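Local atomic coordinates of metallo-beta-lactamase family protein (Staphylococcus aureus, PDB entry 3R2U), a protein that probably acts as an iron-dependent hydrolase of the metallo-beta-lactamase superfamily, with a rhodanese-like domain in its C-terminal part. Residues L298-R303 and G315-P320; E338-G343 and D362-Q367. All coordinates share one frame; numbering follows the deposited sequence.

Contact 1. Residues L298-R303 and G315-P320; sequences LTFDLR and GTINIP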
loop_
_atom_site.group_PDB
_atom_site.type_symbol
_atom_site.label_atom_id
_atom_site.label_comp_id
_atom_site.label_asym_id
_atom_site.label_seq_id
_atom_site.Cartn_x
_atom_site.Cartn_y
_atom_site.Cartn_z
ATOM N N LEU A 298 22.248 15.143 15.805
ATOM C CA LEU A 298 21.000 15.645 16.310
ATOM C C LEU A 298 20.032 14.522 15.942
ATOM O O LEU A 298 20.039 14.057 14.796
ATOM C CB LEU A 298 20.655 16.921 15.562
ATOM C CG LEU A 298 19.302 17.569 15.820
ATOM C CD1 LEU A 298 19.137 17.832 17.311
ATOM C CD2 LEU A 298 19.220 18.852 14.987
ATOM N N THR A 299 19.242 14.055 16.911
ATOM C CA THR A 299 18.343 12.924 16.699
ATOM C C THR A 299 16.901 13.181 17.155
ATOM O O THR A 299 16.680 13.615 18.276
ATOM C CB THR A 299 18.879 11.701 17.466
ATOM O OG1 THR A 299 20.202 11.394 17.019
ATOM C CG2 THR A 299 17.998 10.516 17.264
ATOM N N PHE A 300 15.927 12.863 16.302
ATOM C CA PHE A 300 14.507 13.061 16.628
ATOM C C PHE A 300 13.769 11.724 16.734
ATOM O O PHE A 300 13.880 10.860 15.861
ATOM C CB PHE A 300 13.823 13.943 15.579
ATOM C CG PHE A 300 14.372 15.344 15.520
ATOM C CD1 PHE A 300 14.112 16.241 16.542
ATOM C CD2 PHE A 300 15.159 15.759 14.463
ATOM C CE1 PHE A 300 14.629 17.521 16.513
ATOM C CE2 PHE A 300 15.664 17.060 14.419
ATOM C CZ PHE A 300 15.404 17.930 15.440
ATOM N N ASP A 301 13.024 11.567 17.821
ATOM C CA ASP A 301 12.289 10.340 18.104
ATOM C C ASP A 301 10.875 10.599 17.625
ATOM O O ASP A 301 10.195 11.498 18.113
ATOM C CB ASP A 301 12.362 10.021 19.592
ATOM C CG ASP A 301 11.741 8.666 19.962
ATOM O OD1 ASP A 301 10.753 8.219 19.343
ATOM O OD2 ASP A 301 12.243 8.054 20.921
ATOM N N LEU A 302 10.470 9.805 16.647
ATOM C CA LEU A 302 9.183 9.956 15.960
ATOM C C LEU A 302 7.998 9.323 16.630
ATOM O O LEU A 302 6.880 9.443 16.120
ATOM C CB LEU A 302 9.296 9.349 14.559
ATOM C CG LEU A 302 10.383 9.958 13.685
ATOM C CD1 LEU A 302 10.520 9.151 12.415
ATOM C CD2 LEU A 302 10.083 11.410 13.370
ATOM N N ARG A 303 8.213 8.645 17.763
ATOM C CA ARG A 303 7.112 7.962 18.435
ATOM C C ARG A 303 6.182 8.939 19.158
ATOM O O ARG A 303 6.463 10.129 19.260
ATOM C CB ARG A 303 7.652 6.921 19.428
ATOM C CG ARG A 303 8.467 5.793 18.788
ATOM C CD ARG A 303 9.057 4.916 19.857
ATOM N NE ARG A 303 9.953 5.713 20.683
ATOM C CZ ARG A 303 10.232 5.468 21.960
ATOM N NH1 ARG A 303 9.690 4.440 22.588
ATOM N NH2 ARG A 303 11.043 6.278 22.614
ATOM N N GLY A 315 19.143 12.871 25.337
ATOM C CA GLY A 315 19.732 13.626 24.231
ATOM C C GLY A 315 18.846 13.661 22.988
ATOM O O GLY A 315 19.003 14.538 22.134
ATOM N N THR A 316 17.911 12.729 22.863
ATOM C CA THR A 316 17.022 12.735 21.712
ATOM C C THR A 316 15.885 13.712 21.969
ATOM O O THR A 316 15.576 14.016 23.108
ATOM C CB THR A 316 16.463 11.334 21.402
ATOM O OG1 THR A 316 15.641 10.885 22.486
ATOM C CG2 THR A 316 17.607 10.358 21.181
ATOM N N ILE A 317 15.303 14.251 20.902
ATOM C CA ILE A 317 14.183 15.158 21.025
ATOM C C ILE A 317 12.949 14.446 20.452
ATOM O O ILE A 317 12.972 13.928 19.331
ATOM C CB ILE A 317 14.468 16.476 20.277
ATOM C CG1 ILE A 317 15.660 17.187 20.946
ATOM C CG2 ILE A 317 13.231 17.368 20.264
ATOM C CD1 ILE A 317 16.242 18.307 20.130
ATOM N N ASN A 318 11.883 14.405 21.226
ATOM C CA ASN A 318 10.660 13.755 20.765
ATOM C C ASN A 318 9.891 14.655 19.829
ATOM O O ASN A 318 9.487 15.739 20.215
ATOM C CB ASN A 318 9.775 13.410 21.964
ATOM C CG ASN A 318 8.533 12.610 21.595
ATOM O OD1 ASN A 318 7.525 12.707 22.283
ATOM N ND2 ASN A 318 8.599 11.810 20.528
ATOM N N ILE A 319 9.729 14.254 18.580
ATOM C CA ILE A 319 8.852 15.011 17.694
ATOM C C ILE A 319 7.912 13.975 17.105
ATOM O O ILE A 319 8.215 13.375 16.077
ATOM C CB ILE A 319 9.558 15.778 16.572
ATOM C CG1 ILE A 319 10.621 16.733 17.115
ATOM C CG2 ILE A 319 8.511 16.591 15.792
ATOM C CD1 ILE A 319 10.053 17.900 17.900
ATOM N N PRO A 320 6.766 13.747 17.760
ATOM C CA PRO A 320 5.824 12.749 17.245
ATOM C C PRO A 320 5.441 12.996 15.778
ATOM O O PRO A 320 5.201 14.132 15.399
ATOM C CB PRO A 320 4.615 12.907 18.154
ATOM C CG PRO A 320 5.167 13.466 19.442
ATOM C CD PRO A 320 6.282 14.380 19.003
HETATM O O HOH W 1 19.491 14.848 19.742
HETATM O O HOH W 2 14.737 7.766 22.204
#
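Phe300 and Ile317 form a parallel bridge, and their side chains run alongside each other on the same face of the sheet. The phenyl ring meets its neighbours obliquely: CD1 of Phe300 lies 3.8 Å from CB of Ile317 and 3.6 Å from CG1 of Ile319. At its far end Ile317 reaches back with CD1 to CD1 of Leu298, 4.1 Å away. Ile329 of helix 325-329 packs on Phe300 and Ile319, and Tyr332 on Phe300 and Ile317.

On the other face, Asp301 has its CG anti to the backbone N (chi1 -174°), which carries the carboxylate forward to Arg303. Its OD1 accepts from the backbone N of Arg303, an Asx turn, and also from NE of Arg303 at 3.0 Å on the syn lone pair. NH2 of Arg303 forms a salt bridge with OD2 of Asp301 at 2.7 Å, so the guanidinium grips the carboxylate side-on; NH2 also donates to Gly311 O. A water links OD2 to OG1 of Thr316, whose hydroxyl is also bonded to Ile313 O, and CG2 of Thr316 touches CG2 of Thr299 at 3.9 Å.

Asn318 clamps the end of the strand pair. Its ND2 donates to Asp301 O at 2.9 Å and to Arg303 O at 3.0 Å; both acceptors lie close to the amide plane, while the nitrogen sits above both carbonyl planes. Ile319 N approaches Asp301 O from the opposite face of that carbonyl, giving this oxygen two donors. The arrangement is a beta-alpha-beta crossover, strand 298-301 to helix 305-310 to strand 317-318, consistent with a rhodanese-like fold.

Contact 2. Residues E338-G343 and D362-Q367; sequences EINLIG and DIAGYQ
Ile363 inserts its side chain against Ile339 and Leu341 on the shared face of the two strands. Its CB lies 4.1 Å from Ile339 O, and the CG2 branch is closer to that oxygen, at 3.7 Å, while also touching CD1 of Leu341. The other branch turns at CG1 (chi2 -61°), which brings CD1 back toward strand 339-342. There CD1 of Ile363 sits 3.9 Å from CG2 of Ile339, crossing that side chain at a slant, and equally near CG of Leu341, whose side chain it meets at about a right angle. Leu355 of helix 345-356 packs on Ile363 too, as expected for a beta-alpha-beta unit whose connecting helix lies over its parallel strands. The register is not even: between the Ile339-Ile363 and Leu341-Tyr366 bridges strand 363-367 has one residue more than its partner. Ala364 N nevertheless makes a firm bond to Ile339 O, at 2.8 Å, and Leu341 N donates to Gly365 O in the carbonyl plane. Asn340, on the other face, is held by Asn294 O at ND2 and by Arg297 NH1 at OD1. CB of Tyr366 lies 3.2 Å from Leu341 O, and CD2 of its ring passes 3.5 Å from Gly343 O in an oblique approach. The phenol oxygen of Tyr366 is hydrogen-bonded to OD2 of Asp67 of the second subunit, and Ile63 of that subunit packs on the Tyr366 side chain.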
loop_
_atom_site.group_PDB
_atom_site.type_symbol
_atom_site.label_atom_id
_atom_site.label_comp_id
_atom_site.label_asym_id
_atom_site.label_seq_id
_atom_site.Cartn_x
_atom_site.Cartn_y
_atom_site.Cartn_z
ATOM N N GLU A 338 23.362 16.945 9.375
ATOM C CA GLU A 338 22.738 15.670 9.076
ATOM C C GLU A 338 22.085 15.210 10.380
ATOM O O GLU A 338 22.637 15.389 11.465
ATOM C CB GLU A 338 23.770 14.642 8.613
ATOM C CG GLU A 338 24.590 15.085 7.397
ATOM C CD GLU A 338 25.527 13.972 6.885
ATOM O OE1 GLU A 338 26.738 14.238 6.721
ATOM O OE2 GLU A 338 25.057 12.831 6.667
ATOM N N ILE A 339 20.923 14.588 10.262
ATOM C CA ILE A 339 20.122 14.206 11.414
ATOM C C ILE A 339 19.729 12.739 11.397
ATOM O O ILE A 339 19.565 12.162 10.330
ATOM C CB ILE A 339 18.856 15.099 11.372
ATOM C CG1 ILE A 339 19.262 16.533 11.700
ATOM C CG2 ILE A 339 17.748 14.589 12.263
ATOM C CD1 ILE A 339 18.252 17.585 11.314
ATOM N N ASN A 340 19.642 12.120 12.578
ATOM C CA ASN A 340 19.122 10.756 12.705
ATOM C C ASN A 340 17.678 10.789 13.204
ATOM O O ASN A 340 17.273 11.711 13.919
ATOM C CB ASN A 340 19.916 9.929 13.713
ATOM C CG ASN A 340 21.288 9.524 13.220
ATOM O OD1 ASN A 340 21.576 9.542 12.032
ATOM N ND2 ASN A 340 22.124 9.112 14.140
ATOM N N LEU A 341 16.919 9.768 12.832
ATOM C CA LEU A 341 15.573 9.600 13.286
ATOM C C LEU A 341 15.460 8.280 14.033
ATOM O O LEU A 341 16.175 7.324 13.727
ATOM C CB LEU A 341 14.601 9.597 12.109
ATOM C CG LEU A 341 14.547 10.847 11.273
ATOM C CD1 LEU A 341 13.563 10.663 10.085
ATOM C CD2 LEU A 341 14.189 12.076 12.183
ATOM N N ILE A 342 14.585 8.249 15.037
ATOM C CA ILE A 342 14.321 7.043 15.801
ATOM C C ILE A 342 12.909 6.567 15.483
ATOM O O ILE A 342 11.920 7.310 15.601
ATOM C CB ILE A 342 14.512 7.242 17.314
ATOM C CG1 ILE A 342 15.999 7.471 17.618
ATOM C CG2 ILE A 342 13.981 5.993 18.093
ATOM C CD1 ILE A 342 16.299 7.718 19.017
ATOM N N GLY A 343 12.814 5.326 15.042
ATOM C CA GLY A 343 11.522 4.718 14.721
ATOM C C GLY A 343 11.731 3.493 13.864
ATOM O O GLY A 343 12.868 3.137 13.550
ATOM N N ASP A 362 18.698 15.746 4.225
ATOM C CA ASP A 362 19.916 15.225 4.853
ATOM C C ASP A 362 19.765 14.252 6.039
ATOM O O ASP A 362 20.665 14.163 6.876
ATOM C CB ASP A 362 20.808 16.406 5.237
ATOM C CG ASP A 362 21.328 17.163 4.019
ATOM O OD1 ASP A 362 21.353 16.587 2.928
ATOM O OD2 ASP A 362 21.718 18.340 4.152
ATOM N N ILE A 363 18.671 13.503 6.087
ATOM C CA ILE A 363 18.520 12.467 7.118
ATOM C C ILE A 363 19.625 11.467 6.818
ATOM O O ILE A 363 19.759 10.989 5.686
ATOM C CB ILE A 363 17.166 11.792 7.084
ATOM C CG1 ILE A 363 16.079 12.797 7.449
ATOM C CG2 ILE A 363 17.102 10.614 8.065
ATOM C CD1 ILE A 363 16.213 13.396 8.848
ATOM N N ALA A 364 20.436 11.190 7.820
ATOM C CA ALA A 364 21.588 10.310 7.659
ATOM C C ALA A 364 21.310 8.844 7.951
ATOM O O ALA A 364 22.022 7.974 7.474
ATOM C CB ALA A 364 22.748 10.806 8.517
ATOM N N GLY A 365 20.274 8.562 8.712
ATOM C CA GLY A 365 19.964 7.178 9.044
ATOM C C GLY A 365 19.020 7.112 10.209
ATOM O O GLY A 365 18.526 8.130 10.647
ATOM N N TYR A 366 18.729 5.904 10.681
ATOM C CA TYR A 366 17.800 5.744 11.773
ATOM C C TYR A 366 18.271 4.684 12.761
ATOM O O TYR A 366 19.176 3.904 12.472
ATOM C CB TYR A 366 16.403 5.381 11.257
ATOM C CG TYR A 366 16.240 3.939 10.774
ATOM C CD1 TYR A 366 16.530 3.588 9.469
ATOM C CD2 TYR A 366 15.784 2.940 11.630
ATOM C CE1 TYR A 366 16.404 2.273 9.025
ATOM C CE2 TYR A 366 15.648 1.624 11.197
ATOM C CZ TYR A 366 15.975 1.303 9.892
ATOM O OH TYR A 366 15.842 0.025 9.452
ATOM N N GLN A 367 17.694 4.733 13.957
ATOM C CA GLN A 367 17.900 3.714 14.970
ATOM C C GLN A 367 16.517 3.283 15.442
ATOM O O GLN A 367 15.587 4.089 15.505
ATOM C CB GLN A 367 18.727 4.184 16.159
ATOM C CG GLN A 367 20.215 4.442 15.882
ATOM C CD GLN A 367 20.562 5.908 15.748
ATOM O OE1 GLN A 367 21.392 6.301 14.911
ATOM N NE2 GLN A 367 19.951 6.728 16.584
HETATM O O HOH W 3 22.914 13.217 5.214
#

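How the contacts relate
Contact 1 and contact 2 pair the strands of two successive beta-alpha-beta units of one four-stranded parallel sheet, their centres about 10 Å apart. Along the chain contact 1 is complete before contact 2 begins. Strands 298-301 and 339-342 lie side by side in the middle, joined by probable hydrogen bonds between Phe300 and Asn340 and between Phe300 and Ile342, while CD2 of Phe300 packs on CG2 of Ile339. Strands 317-318 and 363-367 are outermost within the chain, giving the order 317-318, 298-301, 339-342, 363-367. Together they build a parallel alpha/beta unit, consistent with a rhodanese-like fold and separate from the two mixed sheets nearer the N-terminus.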